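PDB 6W0P: kojibiose phosphorylase from Gut metagenome, which belongs to glycoside hydrolase family 65, pairing an N-terminal beta-sandwich domain with a helical catalytic domain of the (alpha/alpha)6-barrel kind. Local coordinates for residues 29-41 and 319-332. Numbering follows the deposited sequence.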
ATOM      1  N   SER A  29     -23.032 -18.221 -17.380  1.00 33.45           N
ATOM      2  CA  SER A  29     -23.146 -19.531 -18.061  1.00 33.00           C
ATOM      3  C   SER A  29     -21.752 -19.985 -18.501  1.00 32.84           C
ATOM      4  O   SER A  29     -21.359 -21.115 -18.186  1.00 32.60           O
ATOM      5  CB  SER A  29     -24.135 -19.459 -19.201  1.00 33.52           C
ATOM      6  OG  SER A  29     -25.416 -19.032 -18.729  1.00 33.71           O
ATOM      7  N   GLU A  30     -20.999 -19.125 -19.176  1.00 32.99           N
ATOM      8  CA  GLU A  30     -19.585 -19.404 -19.532  1.00 32.31           C
ATOM      9  C   GLU A  30     -18.860 -20.034 -18.327  1.00 31.75           C
ATOM     10  O   GLU A  30     -18.079 -21.001 -18.525  1.00 31.84           O
ATOM     11  CB  GLU A  30     -18.847 -18.124 -19.938  1.00 33.09           C
ATOM     12  CG  GLU A  30     -19.224 -17.565 -21.300  1.00 33.71           C
ATOM     13  CD  GLU A  30     -18.421 -16.337 -21.728  1.00 34.54           C
ATOM     14  OE1 GLU A  30     -17.737 -15.725 -20.865  1.00 33.74           O
ATOM     15  OE2 GLU A  30     -18.486 -15.981 -22.925  1.00 35.37           O
ATOM     16  N   SER A  31     -19.046 -19.488 -17.120  1.00 30.33           N
ATOM     17  CA  SER A  31     -18.307 -19.946 -15.916  1.00 29.60           C
ATOM     18  C   SER A  31     -18.838 -21.328 -15.488  1.00 28.62           C
ATOM     19  O   SER A  31     -18.060 -22.281 -15.375  1.00 28.39           O
ATOM     20  CB  SER A  31     -18.406 -18.924 -14.808  1.00 29.55           C
ATOM     21  OG  SER A  31     -17.790 -17.698 -15.174  1.00 28.55           O
ATOM     22  N   ILE A  32     -20.149 -21.428 -15.357  1.00 27.85           N
ATOM     23  CA  ILE A  32     -20.864 -22.593 -14.770  1.00 27.75           C
ATOM     24  C   ILE A  32     -20.631 -23.814 -15.641  1.00 26.98           C
ATOM     25  O   ILE A  32     -20.392 -24.910 -15.093  1.00 26.39           O
ATOM     26  CB  ILE A  32     -22.361 -22.272 -14.600  1.00 27.82           C
ATOM     27  CG1 ILE A  32     -22.562 -21.256 -13.474  1.00 28.00           C
ATOM     28  CG2 ILE A  32     -23.164 -23.552 -14.393  1.00 27.89           C
ATOM     29  CD1 ILE A  32     -23.992 -20.805 -13.289  1.00 28.63           C
ATOM     30  N   PHE A  33     -20.715 -23.626 -16.952  1.00 27.19           N
ATOM     31  CA  PHE A  33     -20.693 -24.737 -17.932  1.00 27.58           C
ATOM     32  C   PHE A  33     -19.254 -25.048 -18.350  1.00 27.65           C
ATOM     33  O   PHE A  33     -19.085 -25.793 -19.312  1.00 27.59           O
ATOM     34  CB  PHE A  33     -21.575 -24.396 -19.129  1.00 27.93           C
ATOM     35  CG  PHE A  33     -23.055 -24.480 -18.868  1.00 27.63           C
ATOM     36  CD1 PHE A  33     -23.718 -23.472 -18.189  1.00 27.82           C
ATOM     37  CD2 PHE A  33     -23.794 -25.540 -19.353  1.00 27.81           C
ATOM     38  CE1 PHE A  33     -25.091 -23.534 -17.981  1.00 28.14           C
ATOM     39  CE2 PHE A  33     -25.158 -25.622 -19.106  1.00 28.28           C
ATOM     40  CZ  PHE A  33     -25.814 -24.598 -18.456  1.00 28.17           C
ATOM     41  N   SER A  34     -18.257 -24.492 -17.660  1.00 28.25           N
ATOM     42  CA  SER A  34     -16.815 -24.691 -17.961  1.00 28.77           C
ATOM     43  C   SER A  34     -16.487 -26.188 -17.927  1.00 28.94           C
ATOM     44  O   SER A  34     -16.971 -26.907 -17.006  1.00 28.07           O
ATOM     45  CB  SER A  34     -15.918 -23.944 -16.995  1.00 29.45           C
ATOM     46  OG  SER A  34     -16.057 -22.532 -17.127  1.00 30.27           O
ATOM     47  N   LEU A  35     -15.657 -26.631 -18.872  1.00 28.62           N
ATOM     48  CA  LEU A  35     -15.038 -27.980 -18.840  1.00 28.50           C
ATOM     49  C   LEU A  35     -13.604 -27.838 -18.327  1.00 27.79           C
ATOM     50  O   LEU A  35     -12.997 -26.751 -18.483  1.00 26.96           O
ATOM     51  CB  LEU A  35     -15.054 -28.588 -20.248  1.00 29.28           C
ATOM     52  CG  LEU A  35     -16.430 -28.802 -20.873  1.00 29.00           C
ATOM     53  CD1 LEU A  35     -16.292 -29.434 -22.252  1.00 29.57           C
ATOM     54  CD2 LEU A  35     -17.289 -29.661 -19.982  1.00 28.78           C
ATOM     55  N   GLY A  36     -13.094 -28.896 -17.711  1.00 27.10           N
ATOM     56  CA  GLY A  36     -11.711 -28.941 -17.222  1.00 27.54           C
ATOM     57  C   GLY A  36     -11.267 -30.368 -17.046  1.00 27.66           C
ATOM     58  O   GLY A  36     -12.127 -31.219 -16.752  1.00 27.86           O
ATOM     59  N   ASN A  37      -9.990 -30.631 -17.265  1.00 28.14           N
ATOM     60  CA  ASN A  37      -9.419 -31.989 -17.104  1.00 28.97           C
ATOM     61  C   ASN A  37      -8.088 -31.861 -16.359  1.00 29.11           C
ATOM     62  O   ASN A  37      -7.262 -32.742 -16.565  1.00 28.88           O
ATOM     63  CB  ASN A  37      -9.346 -32.713 -18.452  1.00 29.37           C
ATOM     64  CG  ASN A  37      -8.417 -32.068 -19.468  1.00 29.93           C
ATOM     65  OD1 ASN A  37      -7.789 -31.046 -19.198  1.00 30.08           O
ATOM     66  ND2 ASN A  37      -8.317 -32.666 -20.650  1.00 29.91           N
ATOM     67  N   GLU A  38      -7.970 -30.846 -15.481  1.00 29.17           N
ATOM     68  CA  GLU A  38      -6.786 -30.472 -14.650  1.00 30.19           C
ATOM     69  C   GLU A  38      -5.658 -29.913 -15.524  1.00 31.03           C
ATOM     70  O   GLU A  38      -5.133 -28.827 -15.215  1.00 31.52           O
ATOM     71  CB  GLU A  38      -6.202 -31.648 -13.866  1.00 30.49           C
ATOM     72  CG  GLU A  38      -5.084 -31.216 -12.932  1.00 30.61           C
ATOM     73  CD  GLU A  38      -4.154 -32.324 -12.470  1.00 31.26           C
ATOM     74  OE1 GLU A  38      -4.674 -33.326 -11.930  1.00 31.54           O
ATOM     75  OE2 GLU A  38      -2.910 -32.167 -12.626  1.00 31.32           O
ATOM     76  N   TYR A  39      -5.282 -30.644 -16.574  1.00 31.29           N
ATOM     77  CA  TYR A  39      -4.252 -30.208 -17.545  1.00 32.10           C
ATOM     78  C   TYR A  39      -4.688 -28.906 -18.198  1.00 31.38           C
ATOM     79  O   TYR A  39      -3.862 -28.029 -18.438  1.00 30.95           O
ATOM     80  CB  TYR A  39      -4.059 -31.286 -18.605  1.00 32.95           C
ATOM     81  CG  TYR A  39      -3.114 -30.947 -19.728  1.00 33.39           C
ATOM     82  CD1 TYR A  39      -1.733 -31.053 -19.569  1.00 33.50           C
ATOM     83  CD2 TYR A  39      -3.609 -30.617 -20.976  1.00 33.41           C
ATOM     84  CE1 TYR A  39      -0.867 -30.793 -20.620  1.00 34.12           C
ATOM     85  CE2 TYR A  39      -2.754 -30.346 -22.036  1.00 34.30           C
ATOM     86  CZ  TYR A  39      -1.382 -30.462 -21.865  1.00 34.34           C
ATOM     87  OH  TYR A  39      -0.568 -30.231 -22.926  1.00 34.41           O
ATOM     88  N   SER A  40      -5.973 -28.829 -18.520  1.00 31.38           N
ATOM     89  CA  SER A  40      -6.556 -27.743 -19.336  1.00 31.33           C
ATOM     90  C   SER A  40      -7.981 -27.445 -18.856  1.00 30.82           C
ATOM     91  O   SER A  40      -8.624 -28.326 -18.260  1.00 30.33           O
ATOM     92  CB  SER A  40      -6.512 -28.109 -20.800  1.00 31.71           C
ATOM     93  OG  SER A  40      -7.386 -29.202 -21.077  1.00 32.45           O
ATOM     94  N   GLY A  41      -8.443 -26.231 -19.126  1.00 30.52           N
ATOM     95  CA  GLY A  41      -9.844 -25.852 -18.942  1.00 31.06           C
ATOM     96  C   GLY A  41     -10.305 -24.885 -20.002  1.00 31.34           C
ATOM     97  O   GLY A  41      -9.474 -24.060 -20.467  1.00 31.30           O
ATOM     98  N   PHE A 319     -18.653 -32.688  -9.659  1.00 27.48           N
ATOM     99  CA  PHE A 319     -18.235 -32.651 -11.081  1.00 27.55           C
ATOM    100  C   PHE A 319     -17.057 -31.690 -11.246  1.00 27.60           C
ATOM    101  O   PHE A 319     -16.047 -32.084 -11.865  1.00 27.81           O
ATOM    102  CB  PHE A 319     -19.422 -32.315 -11.983  1.00 27.61           C
ATOM    103  CG  PHE A 319     -19.039 -32.171 -13.432  1.00 27.39           C
ATOM    104  CD1 PHE A 319     -18.935 -33.287 -14.239  1.00 27.53           C
ATOM    105  CD2 PHE A 319     -18.742 -30.932 -13.959  1.00 27.19           C
ATOM    106  CE1 PHE A 319     -18.555 -33.159 -15.563  1.00 28.13           C
ATOM    107  CE2 PHE A 319     -18.385 -30.804 -15.291  1.00 27.81           C
ATOM    108  CZ  PHE A 319     -18.282 -31.915 -16.086  1.00 27.84           C
ATOM    109  N   GLN A 320     -17.177 -30.470 -10.720  1.00 28.00           N
ATOM    110  CA  GLN A 320     -16.122 -29.419 -10.818  1.00 28.11           C
ATOM    111  C   GLN A 320     -14.860 -29.801 -10.022  1.00 28.14           C
ATOM    112  O   GLN A 320     -13.743 -29.379 -10.419  1.00 27.13           O
ATOM    113  CB  GLN A 320     -16.672 -28.065 -10.359  1.00 27.97           C
ATOM    114  CG  GLN A 320     -17.709 -27.477 -11.309  1.00 27.86           C
ATOM    115  CD  GLN A 320     -17.167 -27.251 -12.706  1.00 28.67           C
ATOM    116  OE1 GLN A 320     -15.958 -27.303 -12.963  1.00 28.86           O
ATOM    117  NE2 GLN A 320     -18.074 -26.999 -13.635  1.00 28.81           N
ATOM    118  N   MET A 321     -15.008 -30.511  -8.908  1.00 29.07           N
ATOM    119  CA  MET A 321     -13.849 -30.958  -8.096  1.00 30.23           C
ATOM    120  C   MET A 321     -13.051 -31.960  -8.932  1.00 30.30           C
ATOM    121  O   MET A 321     -11.841 -31.878  -8.914  1.00 31.07           O
ATOM    122  CB  MET A 321     -14.248 -31.617  -6.767  1.00 31.41           C
ATOM    123  CG  MET A 321     -14.849 -30.659  -5.732  1.00 32.52           C
ATOM    124  SD  MET A 321     -13.671 -29.422  -5.174  1.00 34.53           S
ATOM    125  CE  MET A 321     -12.755 -30.404  -3.987  1.00 35.05           C
ATOM    126  N   ILE A 322     -13.728 -32.862  -9.625  1.00 30.57           N
ATOM    127  CA  ILE A 322     -13.098 -33.937 -10.444  1.00 32.24           C
ATOM    128  C   ILE A 322     -12.442 -33.267 -11.667  1.00 31.19           C
ATOM    129  O   ILE A 322     -11.351 -33.718 -12.102  1.00 31.67           O
ATOM    130  CB  ILE A 322     -14.141 -35.036 -10.806  1.00 33.93           C
ATOM    131  CG1 ILE A 322     -14.669 -35.749  -9.547  1.00 36.58           C
ATOM    132  CG2 ILE A 322     -13.515 -36.024 -11.765  1.00 34.43           C
ATOM    133  CD1 ILE A 322     -16.004 -36.556  -9.671  1.00 37.47           C
ATOM    134  N   GLN A 323     -13.063 -32.218 -12.201  1.00 30.08           N
ATOM    135  CA  GLN A 323     -12.541 -31.431 -13.360  1.00 29.85           C
ATOM    136  C   GLN A 323     -11.302 -30.633 -12.949  1.00 29.32           C
ATOM    137  O   GLN A 323     -10.344 -30.556 -13.756  1.00 29.28           O
ATOM    138  CB  GLN A 323     -13.605 -30.485 -13.920  1.00 29.39           C
ATOM    139  CG  GLN A 323     -14.652 -31.189 -14.780  1.00 29.08           C
ATOM    140  CD  GLN A 323     -15.285 -30.289 -15.812  1.00 28.17           C
ATOM    141  OE1 GLN A 323     -15.420 -30.675 -16.961  1.00 27.91           O
ATOM    142  NE2 GLN A 323     -15.667 -29.092 -15.408  1.00 27.24           N
ATOM    143  N   ALA A 324     -11.299 -30.095 -11.735  1.00 29.07           N
ATOM    144  CA  ALA A 324     -10.204 -29.235 -11.238  1.00 29.24           C
ATOM    145  C   ALA A 324      -8.900 -30.028 -11.063  1.00 29.47           C
ATOM    146  O   ALA A 324      -7.833 -29.446 -11.311  1.00 29.50           O
ATOM    147  CB  ALA A 324     -10.625 -28.578  -9.948  1.00 29.33           C
ATOM    148  N   TYR A 325      -8.960 -31.279 -10.594  1.00 29.65           N
ATOM    149  CA  TYR A 325      -7.751 -32.073 -10.244  1.00 29.84           C
ATOM    150  C   TYR A 325      -8.049 -33.574 -10.232  1.00 30.40           C
ATOM    151  O   TYR A 325      -9.050 -33.983  -9.642  1.00 29.79           O
ATOM    152  CB  TYR A 325      -7.255 -31.667  -8.858  1.00 29.35           C
ATOM    153  CG  TYR A 325      -5.759 -31.708  -8.703  1.00 29.23           C
ATOM    154  CD1 TYR A 325      -4.980 -30.733  -9.278  1.00 28.45           C
ATOM    155  CD2 TYR A 325      -5.122 -32.719  -8.010  1.00 29.25           C
ATOM    156  CE1 TYR A 325      -3.606 -30.758  -9.175  1.00 28.61           C
ATOM    157  CE2 TYR A 325      -3.735 -32.761  -7.896  1.00 29.33           C
ATOM    158  CZ  TYR A 325      -2.970 -31.764  -8.471  1.00 29.16           C
ATOM    159  OH  TYR A 325      -1.606 -31.738  -8.341  1.00 28.50           O
ATOM    160  N   HIS A 326      -7.193 -34.394 -10.834  1.00 31.34           N
ATOM    161  CA  HIS A 326      -7.337 -35.871 -10.708  1.00 31.81           C
ATOM    162  C   HIS A 326      -5.974 -36.566 -10.628  1.00 32.90           C
ATOM    163  O   HIS A 326      -5.950 -37.783 -10.806  1.00 33.70           O
ATOM    164  CB  HIS A 326      -8.226 -36.415 -11.834  1.00 32.10           C
ATOM    165  CG  HIS A 326      -7.624 -36.321 -13.202  1.00 32.27           C
ATOM    166  ND1 HIS A 326      -7.715 -35.188 -13.973  1.00 31.87           N
ATOM    167  CD2 HIS A 326      -6.946 -37.230 -13.943  1.00 32.80           C
ATOM    168  CE1 HIS A 326      -7.106 -35.402 -15.131  1.00 32.34           C
ATOM    169  NE2 HIS A 326      -6.624 -36.646 -15.143  1.00 32.68           N
ATOM    170  N   GLY A 327      -4.889 -35.836 -10.345  1.00 33.06           N
ATOM    171  CA  GLY A 327      -3.550 -36.422 -10.200  1.00 33.75           C
ATOM    172  C   GLY A 327      -2.863 -36.578 -11.543  1.00 34.88           C
ATOM    173  O   GLY A 327      -2.027 -37.489 -11.683  1.00 35.71           O
ATOM    174  N   PHE A 328      -3.181 -35.730 -12.519  1.00 34.79           N
ATOM    175  CA  PHE A 328      -2.544 -35.802 -13.855  1.00 35.54           C
ATOM    176  C   PHE A 328      -1.070 -35.395 -13.762  1.00 35.63           C
ATOM    177  O   PHE A 328      -0.273 -35.946 -14.525  1.00 35.63           O
ATOM    178  CB  PHE A 328      -3.236 -34.901 -14.876  1.00 36.55           C
ATOM    179  CG  PHE A 328      -2.646 -35.026 -16.257  1.00 37.24           C
ATOM    180  CD1 PHE A 328      -2.924 -36.141 -17.044  1.00 37.72           C
ATOM    181  CD2 PHE A 328      -1.803 -34.045 -16.763  1.00 38.04           C
ATOM    182  CE1 PHE A 328      -2.374 -36.277 -18.309  1.00 37.99           C
ATOM    183  CE2 PHE A 328      -1.238 -34.191 -18.024  1.00 38.79           C
ATOM    184  CZ  PHE A 328      -1.531 -35.300 -18.795  1.00 38.88           C
ATOM    185  N   ASP A 329      -0.722 -34.455 -12.883  1.00 34.91           N
ATOM    186  CA  ASP A 329       0.616 -33.805 -12.900  1.00 35.42           C
ATOM    187  C   ASP A 329       1.015 -33.295 -11.517  1.00 34.94           C
ATOM    188  O   ASP A 329       0.392 -32.376 -11.001  1.00 35.41           O
ATOM    189  CB  ASP A 329       0.628 -32.640 -13.884  1.00 35.13           C
ATOM    190  CG  ASP A 329       2.015 -32.060 -14.158  1.00 35.48           C
ATOM    191  OD1 ASP A 329       2.944 -32.297 -13.349  1.00 36.06           O
ATOM    192  OD2 ASP A 329       2.154 -31.378 -15.183  1.00 34.91           O
ATOM    193  N   PRO A 330       2.129 -33.794 -10.939  1.00 35.20           N
ATOM    194  CA  PRO A 330       2.602 -33.354  -9.627  1.00 34.68           C
ATOM    195  C   PRO A 330       3.217 -31.947  -9.609  1.00 34.39           C
ATOM    196  O   PRO A 330       3.720 -31.558  -8.550  1.00 34.92           O
ATOM    197  CB  PRO A 330       3.707 -34.376  -9.265  1.00 35.22           C
ATOM    198  CG  PRO A 330       4.229 -34.858 -10.612  1.00 35.93           C
ATOM    199  CD  PRO A 330       3.032 -34.794 -11.546  1.00 35.95           C
ATOM    200  N   THR A 331       3.210 -31.237 -10.748  1.00 34.29           N
ATOM    201  CA  THR A 331       3.542 -29.789 -10.845  1.00 33.91           C
ATOM    202  C   THR A 331       2.263 -28.976 -11.102  1.00 32.90           C
ATOM    203  O   THR A 331       2.378 -27.777 -11.437  1.00 33.25           O
ATOM    204  CB  THR A 331       4.636 -29.537 -11.903  1.00 34.11           C
ATOM    205  OG1 THR A 331       4.129 -29.863 -13.200  1.00 33.19           O
ATOM    206  CG2 THR A 331       5.885 -30.352 -11.645  1.00 34.43           C
ATOM    207  N   ASN A 332       1.084 -29.577 -10.980  1.00 32.75           N
ATOM    208  CA  ASN A 332      -0.208 -28.866 -11.190  1.00 32.14           C
ATOM    209  C   ASN A 332      -0.823 -28.570  -9.827  1.00 32.12           C
ATOM    210  O   ASN A 332      -0.525 -29.304  -8.878  1.00 31.65           O
ATOM    211  CB  ASN A 332      -1.196 -29.646 -12.059  1.00 32.29           C
ATOM    212  CG  ASN A 332      -0.947 -29.503 -13.545  1.00 32.36           C
ATOM    213  OD1 ASN A 332      -0.165 -28.651 -13.966  1.00 33.69           O
ATOM    214  ND2 ASN A 332      -1.584 -30.346 -14.341  1.00 31.55           N
TER
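Glu38 pushes its carboxylate into the loop that follows helix 308-324. Glu38 OE1 accepts nearly straight bonds from His326 N (2.9 Å, on its anti lone pair) and Phe328 N (2.9 Å, on the syn side, somewhat out of plane); Gly327 N adds a weak third. Glu38 OE2 turns its anti lone pair to Asn332 ND2 at 2.8 Å. With CG anti to the backbone N (chi1 -175°), the chain runs over Tyr325, and the carboxylate lies almost flat on that ring, the planes 10° apart, OE1 above the centre. Tyr325 OH donates to Asn332 O, tying the platform to the residue that grips OE2. Beside this, Tyr39 CD1 meets Phe328 CE2 at 3.5 Å, while the Tyr39 hydroxyl bonds Asn253 O.

The Gln323 amide reads the backbone where helix 26-32 gives way to strand 35-36: NE2 donates to Ser34 O (3.0 Å), and Gly36 N reaches OE1 from above the carbonyl plane. Gln320 OE1 accepts from the same NE2, and the three bonds together fix which way the amide is turned. The seam joins the N-terminal domain to the catalytic domain, and several N-H donors around the buried Glu38 would probably stabilise its ionised form.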